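Local coordinates for protein 4-alpha-glucanotransferase (Corynebacterium glutamicum, PDB 5B68) that is an amylomaltase-type 4-alpha-glucanotransferase with a TIM-barrel domain and an N-terminal beta-sandwich domain, at residues A[245-259]-A[290-304]. Sequence-based numbering, arbitrary orientation.
Sequences PIYIRVEDIPEFNQL and YAAKLQVLRAIFEMP
Three short 3-10 turns in the loop that leaves strand 215-218 of the TIM-barrel sheet run alongside helix 286-301, and Tyr290, Lys293, Val296, Leu297 and Ile300 of that helix meet the loop one after another. At the first turn, Ile246 lies over one face of the Tyr290 ring, CG1 3.7 Å from CD1 of the tyrosine, while Leu294 CD1, from the same helix, sits over the opposite face; the Tyr290 hydroxyl is hydrogen-bonded to Glu225 O. The Lys293 chain runs extended beyond CG, and its NZ donates to two carbonyls of the loop, Ile246 O at 3.0 Å and Ile248 O at 2.7 Å. The second bond arrives from above the carbonyl plane, 38° out of it. Further along, Val250 fits against Val296 and Leu297. Ile253 crosses Leu297 at about a right angle, with its CD1 pressed to 3.5 Å from Leu297 CD2, a tight fit. Ile300 CD1 also meets this Ile253 methyl and touches the edge of the Phe256 ring at CD1. Farther along the chain, Met303, bent at chi2 (-64°) and chi3, brings CE to 3.7 Å from Leu259 CD2. Glu255 lays its CB on Ile300 CG2, but its carboxylate turns away to a salt bridge with Arg309. The ammonium of a buried lysine thus ties down two backbone carbonyls, and apolar packing from Val250 to Leu259 holds the remainder of 245-259 against 290-304.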
ATOM      1  N   PRO A 245      -0.354 -14.746  -7.975  1.00 19.37           N
ATOM      2  CA  PRO A 245      -0.156 -15.501  -9.191  1.00 20.24           C
ATOM      3  C   PRO A 245      -1.314 -15.528 -10.194  1.00 19.10           C
ATOM      4  O   PRO A 245      -1.068 -15.954 -11.296  1.00 21.15           O
ATOM      5  CB  PRO A 245       0.201 -16.943  -8.676  1.00 21.89           C
ATOM      6  CG  PRO A 245       0.468 -16.757  -7.209  1.00 20.53           C
ATOM      7  CD  PRO A 245      -0.463 -15.642  -6.799  1.00 20.79           C
ATOM      8  N   ILE A 246      -2.481 -14.994  -9.853  1.00 20.12           N
ATOM      9  CA  ILE A 246      -3.585 -14.859 -10.808  1.00 18.98           C
ATOM     10  C   ILE A 246      -3.238 -14.068 -12.050  1.00 21.79           C
ATOM     11  O   ILE A 246      -3.886 -14.241 -13.107  1.00 21.57           O
ATOM     12  CB  ILE A 246      -4.811 -14.312 -10.174  1.00 19.48           C
ATOM     13  CG1 ILE A 246      -6.069 -14.813 -10.933  1.00 19.75           C
ATOM     14  CG2 ILE A 246      -4.805 -12.789  -9.981  1.00 21.27           C
ATOM     15  CD1 ILE A 246      -7.323 -14.322 -10.264  1.00 22.86           C
ATOM     16  N   TYR A 247      -2.213 -13.237 -11.915  1.00 19.48           N
ATOM     17  CA  TYR A 247      -1.751 -12.364 -12.976  1.00 20.69           C
ATOM     18  C   TYR A 247      -0.738 -12.988 -13.947  1.00 22.00           C
ATOM     19  O   TYR A 247      -0.404 -12.383 -14.929  1.00 21.07           O
ATOM     20  CB  TYR A 247      -1.172 -11.077 -12.392  1.00 20.69           C
ATOM     21  CG  TYR A 247      -2.154 -10.185 -11.672  1.00 21.40           C
ATOM     22  CD1 TYR A 247      -3.160  -9.530 -12.354  1.00 20.96           C
ATOM     23  CD2 TYR A 247      -2.053  -9.973 -10.314  1.00 18.66           C
ATOM     24  CE1 TYR A 247      -4.043  -8.712 -11.701  1.00 17.67           C
ATOM     25  CE2 TYR A 247      -2.928  -9.162  -9.663  1.00 20.01           C
ATOM     26  CZ  TYR A 247      -3.926  -8.532 -10.359  1.00 17.99           C
ATOM     27  OH  TYR A 247      -4.776  -7.719  -9.693  1.00 21.97           O
ATOM     28  N   ILE A 248      -0.252 -14.189 -13.663  1.00 20.96           N
ATOM     29  CA  ILE A 248       0.637 -14.838 -14.540  1.00 19.61           C
ATOM     30  C   ILE A 248      -0.044 -15.114 -15.889  1.00 21.69           C
ATOM     31  O   ILE A 248      -1.207 -15.609 -15.912  1.00 20.03           O
ATOM     32  CB  ILE A 248       1.089 -16.176 -13.958  1.00 20.96           C
ATOM     33  CG1 ILE A 248       1.969 -15.958 -12.698  1.00 21.76           C
ATOM     34  CG2 ILE A 248       1.863 -16.949 -14.989  1.00 20.58           C
ATOM     35  CD1 ILE A 248       2.241 -17.265 -11.955  1.00 21.65           C
ATOM     36  N   ARG A 249       0.638 -14.800 -16.984  1.00 20.59           N
ATOM     37  CA  ARG A 249       0.185 -15.251 -18.288  1.00 22.14           C
ATOM     38  C   ARG A 249       0.929 -16.520 -18.574  1.00 21.02           C
ATOM     39  O   ARG A 249       2.114 -16.516 -18.814  1.00 20.30           O
ATOM     40  CB  ARG A 249       0.491 -14.275 -19.404  1.00 24.32           C
ATOM     41  CG  ARG A 249       0.110 -14.868 -20.752  1.00 24.89           C
ATOM     42  CD  ARG A 249      -0.025 -13.860 -21.867  1.00 26.16           C
ATOM     43  NE  ARG A 249      -1.106 -12.914 -21.676  1.00 25.04           N
ATOM     44  CZ  ARG A 249      -1.453 -12.038 -22.600  1.00 24.51           C
ATOM     45  NH1 ARG A 249      -0.806 -12.035 -23.744  1.00 25.15           N
ATOM     46  NH2 ARG A 249      -2.417 -11.172 -22.389  1.00 23.17           N
ATOM     47  N   VAL A 250       0.204 -17.611 -18.570  1.00 21.45           N
ATOM     48  CA  VAL A 250       0.884 -18.906 -18.564  1.00 25.12           C
ATOM     49  C   VAL A 250       1.609 -19.185 -19.835  1.00 23.42           C
ATOM     50  O   VAL A 250       2.678 -19.838 -19.858  1.00 22.04           O
ATOM     51  CB  VAL A 250      -0.094 -20.062 -18.165  1.00 24.53           C
ATOM     52  CG1 VAL A 250      -0.760 -19.808 -16.818  1.00 25.48           C
ATOM     53  CG2 VAL A 250      -1.130 -20.339 -19.264  1.00 27.97           C
ATOM     54  N   GLU A 251       1.025 -18.713 -20.950  1.00 23.49           N
ATOM     55  CA  GLU A 251       1.650 -18.861 -22.268  1.00 25.09           C
ATOM     56  C   GLU A 251       3.001 -18.159 -22.420  1.00 25.21           C
ATOM     57  O   GLU A 251       3.788 -18.541 -23.276  1.00 24.31           O
ATOM     58  CB  GLU A 251       0.697 -18.451 -23.426  1.00 26.53           C
ATOM     59  CG  GLU A 251      -0.633 -19.202 -23.472  1.00 27.37           C
ATOM     60  CD  GLU A 251      -1.761 -18.541 -22.716  1.00 28.36           C
ATOM     61  OE1 GLU A 251      -1.512 -17.653 -21.804  1.00 25.89           O
ATOM     62  OE2 GLU A 251      -2.915 -18.908 -23.023  1.00 26.95           O
ATOM     63  N   ASP A 252       3.297 -17.164 -21.571  1.00 25.24           N
ATOM     64  CA  ASP A 252       4.621 -16.513 -21.609  1.00 24.71           C
ATOM     65  C   ASP A 252       5.715 -17.229 -20.814  1.00 24.16           C
ATOM     66  O   ASP A 252       6.906 -16.858 -20.890  1.00 23.10           O
ATOM     67  CB  ASP A 252       4.492 -15.066 -21.028  1.00 28.95           C
ATOM     68  CG  ASP A 252       3.717 -14.126 -21.922  1.00 29.36           C
ATOM     69  OD1 ASP A 252       3.383 -14.490 -23.074  1.00 29.01           O
ATOM     70  OD2 ASP A 252       3.398 -13.018 -21.465  1.00 27.03           O
ATOM     71  N   ILE A 253       5.365 -18.290 -20.090  1.00 24.53           N
ATOM     72  CA  ILE A 253       6.385 -18.984 -19.327  1.00 24.49           C
ATOM     73  C   ILE A 253       7.270 -19.780 -20.336  1.00 28.45           C
ATOM     74  O   ILE A 253       6.728 -20.558 -21.113  1.00 29.75           O
ATOM     75  CB  ILE A 253       5.773 -19.923 -18.272  1.00 25.55           C
ATOM     76  CG1 ILE A 253       4.799 -19.233 -17.294  1.00 23.20           C
ATOM     77  CG2 ILE A 253       6.910 -20.620 -17.512  1.00 25.25           C
ATOM     78  CD1 ILE A 253       3.832 -20.175 -16.573  1.00 24.45           C
ATOM     79  N   PRO A 254       8.597 -19.624 -20.322  1.00 27.74           N
ATOM     80  CA  PRO A 254       9.377 -20.352 -21.329  1.00 31.52           C
ATOM     81  C   PRO A 254       9.104 -21.875 -21.350  1.00 33.92           C
ATOM     82  O   PRO A 254       9.036 -22.452 -22.431  1.00 35.65           O
ATOM     83  CB  PRO A 254      10.825 -20.082 -20.922  1.00 31.27           C
ATOM     84  CG  PRO A 254      10.758 -18.683 -20.378  1.00 31.73           C
ATOM     85  CD  PRO A 254       9.458 -18.642 -19.612  1.00 32.01           C
ATOM     86  N   GLU A 255       8.862 -22.473 -20.198  1.00 28.89           N
ATOM     87  CA  GLU A 255       8.671 -23.938 -20.126  1.00 30.06           C
ATOM     88  C   GLU A 255       7.287 -24.371 -20.649  1.00 31.86           C
ATOM     89  O   GLU A 255       7.065 -25.580 -20.894  1.00 34.28           O
ATOM     90  CB  GLU A 255       8.898 -24.479 -18.697  1.00 30.01           C
ATOM     91  CG  GLU A 255      10.359 -24.504 -18.217  1.00 26.75           C
ATOM     92  CD  GLU A 255      10.899 -23.111 -17.944  1.00 31.54           C
ATOM     93  OE1 GLU A 255      10.077 -22.257 -17.511  1.00 26.43           O
ATOM     94  OE2 GLU A 255      12.092 -22.826 -18.183  1.00 26.78           O
ATOM     95  N   PHE A 256       6.353 -23.420 -20.829  1.00 30.61           N
ATOM     96  CA  PHE A 256       5.046 -23.679 -21.445  1.00 31.30           C
ATOM     97  C   PHE A 256       5.222 -24.419 -22.777  1.00 32.49           C
ATOM     98  O   PHE A 256       4.470 -25.367 -23.112  1.00 31.19           O
ATOM     99  CB  PHE A 256       4.306 -22.370 -21.733  1.00 33.56           C
ATOM    100  CG  PHE A 256       3.007 -22.550 -22.475  1.00 31.95           C
ATOM    101  CD1 PHE A 256       1.858 -22.841 -21.793  1.00 36.12           C
ATOM    102  CD2 PHE A 256       2.960 -22.430 -23.856  1.00 35.48           C
ATOM    103  CE1 PHE A 256       0.667 -23.022 -22.470  1.00 39.95           C
ATOM    104  CE2 PHE A 256       1.768 -22.609 -24.538  1.00 32.62           C
ATOM    105  CZ  PHE A 256       0.628 -22.912 -23.841  1.00 33.74           C
ATOM    106  N   ASN A 257       6.259 -24.004 -23.489  1.00 31.32           N
ATOM    107  CA  ASN A 257       6.520 -24.503 -24.821  1.00 38.39           C
ATOM    108  C   ASN A 257       7.027 -25.929 -24.836  1.00 41.29           C
ATOM    109  O   ASN A 257       7.104 -26.517 -25.898  1.00 39.63           O
ATOM    110  CB  ASN A 257       7.484 -23.560 -25.526  1.00 39.11           C
ATOM    111  CG  ASN A 257       6.931 -22.138 -25.566  1.00 46.69           C
ATOM    112  OD1 ASN A 257       5.839 -21.942 -26.081  1.00 50.00           O
ATOM    113  ND2 ASN A 257       7.610 -21.174 -24.914  1.00 45.37           N
ATOM    114  N   GLN A 258       7.363 -26.481 -23.664  1.00 35.95           N
ATOM    115  CA  GLN A 258       7.765 -27.871 -23.546  1.00 33.62           C
ATOM    116  C   GLN A 258       6.586 -28.771 -23.326  1.00 32.33           C
ATOM    117  O   GLN A 258       6.730 -29.991 -23.349  1.00 38.80           O
ATOM    118  CB  GLN A 258       8.799 -28.037 -22.389  1.00 34.23           C
ATOM    119  CG  GLN A 258      10.168 -27.409 -22.670  1.00 33.69           C
ATOM    120  CD  GLN A 258      11.007 -27.219 -21.396  1.00 38.19           C
ATOM    121  OE1 GLN A 258      11.011 -28.086 -20.518  1.00 44.89           O
ATOM    122  NE2 GLN A 258      11.742 -26.096 -21.300  1.00 35.78           N
ATOM    123  N   LEU A 259       5.397 -28.235 -23.108  1.00 35.33           N
ATOM    124  CA  LEU A 259       4.251 -29.097 -22.931  1.00 34.16           C
ATOM    125  C   LEU A 259       3.960 -29.744 -24.283  1.00 41.54           C
ATOM    126  O   LEU A 259       4.278 -29.172 -25.358  1.00 35.66           O
ATOM    127  CB  LEU A 259       3.024 -28.337 -22.445  1.00 36.29           C
ATOM    128  CG  LEU A 259       3.043 -27.730 -21.015  1.00 34.11           C
ATOM    129  CD1 LEU A 259       1.737 -27.039 -20.691  1.00 33.65           C
ATOM    130  CD2 LEU A 259       3.342 -28.800 -19.945  1.00 34.28           C
ATOM    131  N   TYR A 290      -8.747 -18.348 -12.081  1.00 25.72           N
ATOM    132  CA  TYR A 290      -7.592 -18.688 -11.204  1.00 23.80           C
ATOM    133  C   TYR A 290      -7.408 -20.213 -11.154  1.00 24.89           C
ATOM    134  O   TYR A 290      -6.304 -20.735 -11.351  1.00 24.62           O
ATOM    135  CB  TYR A 290      -7.839 -18.129  -9.807  1.00 25.62           C
ATOM    136  CG  TYR A 290      -6.636 -18.055  -8.882  1.00 24.01           C
ATOM    137  CD1 TYR A 290      -5.336 -18.119  -9.359  1.00 23.83           C
ATOM    138  CD2 TYR A 290      -6.840 -17.937  -7.513  1.00 24.45           C
ATOM    139  CE1 TYR A 290      -4.239 -18.021  -8.460  1.00 23.98           C
ATOM    140  CE2 TYR A 290      -5.763 -17.802  -6.631  1.00 27.58           C
ATOM    141  CZ  TYR A 290      -4.473 -17.868  -7.116  1.00 24.32           C
ATOM    142  OH  TYR A 290      -3.434 -17.736  -6.197  1.00 28.81           O
ATOM    143  N   ALA A 291      -8.525 -20.879 -10.920  1.00 27.72           N
ATOM    144  CA  ALA A 291      -8.525 -22.347 -10.887  1.00 27.60           C
ATOM    145  C   ALA A 291      -7.951 -22.918 -12.163  1.00 26.96           C
ATOM    146  O   ALA A 291      -7.149 -23.822 -12.127  1.00 25.62           O
ATOM    147  CB  ALA A 291      -9.929 -22.892 -10.606  1.00 27.68           C
ATOM    148  N   ALA A 292      -8.330 -22.359 -13.308  1.00 28.37           N
ATOM    149  CA  ALA A 292      -7.804 -22.836 -14.573  1.00 25.60           C
ATOM    150  C   ALA A 292      -6.309 -22.552 -14.792  1.00 27.07           C
ATOM    151  O   ALA A 292      -5.534 -23.410 -15.231  1.00 24.59           O
ATOM    152  CB  ALA A 292      -8.647 -22.256 -15.707  1.00 27.12           C
ATOM    153  N   LYS A 293      -5.862 -21.327 -14.442  1.00 23.57           N
ATOM    154  CA  LYS A 293      -4.438 -21.069 -14.489  1.00 24.01           C
ATOM    155  C   LYS A 293      -3.635 -22.023 -13.569  1.00 21.16           C
ATOM    156  O   LYS A 293      -2.593 -22.484 -13.940  1.00 22.87           O
ATOM    157  CB  LYS A 293      -4.150 -19.607 -14.128  1.00 23.15           C
ATOM    158  CG  LYS A 293      -4.578 -18.623 -15.246  1.00 25.46           C
ATOM    159  CD  LYS A 293      -4.061 -17.209 -14.994  1.00 25.46           C
ATOM    160  CE  LYS A 293      -4.563 -16.214 -16.093  1.00 25.45           C
ATOM    161  NZ  LYS A 293      -3.823 -14.933 -16.004  1.00 25.26           N
ATOM    162  N   LEU A 294      -4.141 -22.234 -12.367  1.00 21.60           N
ATOM    163  CA  LEU A 294      -3.403 -23.052 -11.372  1.00 23.98           C
ATOM    164  C   LEU A 294      -3.225 -24.476 -11.923  1.00 26.25           C
ATOM    165  O   LEU A 294      -2.154 -25.087 -11.829  1.00 29.23           O
ATOM    166  CB  LEU A 294      -4.103 -23.047 -10.034  1.00 25.18           C
ATOM    167  CG  LEU A 294      -3.951 -21.741  -9.252  1.00 24.83           C
ATOM    168  CD1 LEU A 294      -5.018 -21.505  -8.207  1.00 28.05           C
ATOM    169  CD2 LEU A 294      -2.532 -21.681  -8.701  1.00 29.59           C
ATOM    170  N   GLN A 295      -4.266 -24.972 -12.575  1.00 27.99           N
ATOM    171  CA  GLN A 295      -4.194 -26.274 -13.196  1.00 31.65           C
ATOM    172  C   GLN A 295      -3.125 -26.351 -14.279  1.00 27.88           C
ATOM    173  O   GLN A 295      -2.368 -27.309 -14.360  1.00 26.56           O
ATOM    174  CB  GLN A 295      -5.547 -26.660 -13.767  1.00 35.36           C
ATOM    175  CG  GLN A 295      -5.501 -27.988 -14.485  1.00 42.19           C
ATOM    176  CD  GLN A 295      -6.885 -28.420 -14.891  1.00 51.08           C
ATOM    177  OE1 GLN A 295      -7.307 -29.540 -14.590  1.00 54.74           O
ATOM    178  NE2 GLN A 295      -7.631 -27.508 -15.528  1.00 46.84           N
ATOM    179  N   VAL A 296      -3.039 -25.333 -15.129  1.00 25.43           N
ATOM    180  CA  VAL A 296      -2.003 -25.311 -16.107  1.00 23.82           C
ATOM    181  C   VAL A 296      -0.621 -25.161 -15.469  1.00 23.74           C
ATOM    182  O   VAL A 296       0.354 -25.793 -15.926  1.00 24.78           O
ATOM    183  CB  VAL A 296      -2.211 -24.115 -17.105  1.00 25.49           C
ATOM    184  CG1 VAL A 296      -1.044 -23.987 -18.052  1.00 23.71           C
ATOM    185  CG2 VAL A 296      -3.559 -24.299 -17.810  1.00 26.42           C
ATOM    186  N   LEU A 297      -0.540 -24.291 -14.422  1.00 22.95           N
ATOM    187  CA  LEU A 297       0.776 -24.019 -13.794  1.00 22.51           C
ATOM    188  C   LEU A 297       1.310 -25.333 -13.176  1.00 21.55           C
ATOM    189  O   LEU A 297       2.483 -25.623 -13.321  1.00 22.25           O
ATOM    190  CB  LEU A 297       0.654 -22.947 -12.749  1.00 22.67           C
ATOM    191  CG  LEU A 297       0.535 -21.581 -13.429  1.00 23.46           C
ATOM    192  CD1 LEU A 297      -0.173 -20.608 -12.493  1.00 24.52           C
ATOM    193  CD2 LEU A 297       1.951 -21.101 -13.819  1.00 23.62           C
ATOM    194  N   ARG A 298       0.394 -26.139 -12.650  1.00 25.30           N
ATOM    195  CA  ARG A 298       0.744 -27.454 -12.079  1.00 25.94           C
ATOM    196  C   ARG A 298       1.341 -28.339 -13.153  1.00 27.82           C
ATOM    197  O   ARG A 298       2.359 -28.994 -12.908  1.00 30.26           O
ATOM    198  CB  ARG A 298      -0.443 -28.106 -11.344  1.00 29.16           C
ATOM    199  CG  ARG A 298      -0.702 -27.492  -9.989  1.00 35.45           C
ATOM    200  CD  ARG A 298      -1.710 -28.291  -9.207  1.00 41.59           C
ATOM    201  NE  ARG A 298      -3.042 -28.161  -9.770  1.00 48.75           N
ATOM    202  CZ  ARG A 298      -3.983 -27.287  -9.387  1.00 46.62           C
ATOM    203  NH1 ARG A 298      -3.767 -26.393  -8.426  1.00 48.98           N
ATOM    204  NH2 ARG A 298      -5.167 -27.327  -9.988  1.00 45.72           N
ATOM    205  N   ALA A 299       0.792 -28.313 -14.363  1.00 27.23           N
ATOM    206  CA  ALA A 299       1.439 -29.019 -15.480  1.00 27.41           C
ATOM    207  C   ALA A 299       2.780 -28.450 -15.916  1.00 29.44           C
ATOM    208  O   ALA A 299       3.728 -29.179 -16.198  1.00 27.43           O
ATOM    209  CB  ALA A 299       0.469 -29.144 -16.655  1.00 29.52           C
ATOM    210  N   ILE A 300       2.922 -27.125 -15.986  1.00 24.86           N
ATOM    211  CA  ILE A 300       4.204 -26.621 -16.481  1.00 24.74           C
ATOM    212  C   ILE A 300       5.296 -26.855 -15.434  1.00 21.39           C
ATOM    213  O   ILE A 300       6.493 -26.889 -15.769  1.00 24.18           O
ATOM    214  CB  ILE A 300       4.097 -25.100 -16.760  1.00 25.10           C
ATOM    215  CG1 ILE A 300       3.084 -24.825 -17.894  1.00 26.51           C
ATOM    216  CG2 ILE A 300       5.455 -24.494 -17.100  1.00 24.91           C
ATOM    217  CD1 ILE A 300       2.520 -23.419 -17.912  1.00 29.17           C
ATOM    218  N   PHE A 301       4.882 -26.927 -14.150  1.00 24.18           N
ATOM    219  CA  PHE A 301       5.846 -27.103 -13.047  1.00 25.21           C
ATOM    220  C   PHE A 301       6.650 -28.390 -13.223  1.00 26.18           C
ATOM    221  O   PHE A 301       7.841 -28.457 -12.816  1.00 27.90           O
ATOM    222  CB  PHE A 301       5.132 -27.117 -11.729  1.00 25.16           C
ATOM    223  CG  PHE A 301       6.049 -27.286 -10.513  1.00 25.18           C
ATOM    224  CD1 PHE A 301       7.046 -26.351 -10.228  1.00 26.22           C
ATOM    225  CD2 PHE A 301       5.869 -28.364  -9.635  1.00 28.15           C
ATOM    226  CE1 PHE A 301       7.844 -26.496  -9.105  1.00 26.16           C
ATOM    227  CE2 PHE A 301       6.662 -28.504  -8.493  1.00 30.45           C
ATOM    228  CZ  PHE A 301       7.639 -27.572  -8.225  1.00 27.92           C
ATOM    229  N   GLU A 302       6.004 -29.395 -13.830  1.00 31.11           N
ATOM    230  CA  GLU A 302       6.693 -30.678 -14.168  1.00 33.98           C
ATOM    231  C   GLU A 302       7.776 -30.586 -15.227  1.00 36.38           C
ATOM    232  O   GLU A 302       8.573 -31.509 -15.361  1.00 32.24           O
ATOM    233  CB  GLU A 302       5.691 -31.729 -14.627  1.00 35.02           C
ATOM    234  CG  GLU A 302       4.628 -32.136 -13.636  1.00 39.79           C
ATOM    235  CD  GLU A 302       5.171 -32.689 -12.318  1.00 49.12           C
ATOM    236  OE1 GLU A 302       4.654 -32.275 -11.258  1.00 46.35           O
ATOM    237  OE2 GLU A 302       6.113 -33.527 -12.335  1.00 56.56           O
ATOM    238  N   MET A 303       7.791 -29.532 -16.040  1.00 34.69           N
ATOM    239  CA  MET A 303       8.735 -29.456 -17.141  1.00 34.53           C
ATOM    240  C   MET A 303      10.102 -29.135 -16.625  1.00 38.37           C
ATOM    241  O   MET A 303      10.227 -28.346 -15.694  1.00 39.85           O
ATOM    242  CB  MET A 303       8.354 -28.355 -18.131  1.00 35.02           C
ATOM    243  CG  MET A 303       7.037 -28.550 -18.845  1.00 32.63           C
ATOM    244  SD  MET A 303       7.063 -30.041 -19.923  1.00 35.38           S
ATOM    245  CE  MET A 303       6.061 -31.071 -18.880  1.00 33.23           C
ATOM    246  N   PRO A 304      11.134 -29.732 -17.226  1.00 39.37           N
ATOM    247  CA  PRO A 304      12.495 -29.532 -16.749  1.00 39.27           C
ATOM    248  C   PRO A 304      13.050 -28.241 -17.263  1.00 37.62           C
ATOM    249  O   PRO A 304      12.818 -27.869 -18.421  1.00 40.25           O
ATOM    250  CB  PRO A 304      13.261 -30.738 -17.331  1.00 39.27           C
ATOM    251  CG  PRO A 304      12.494 -31.079 -18.568  1.00 42.07           C
ATOM    252  CD  PRO A 304      11.060 -30.817 -18.226  1.00 42.36           C
TER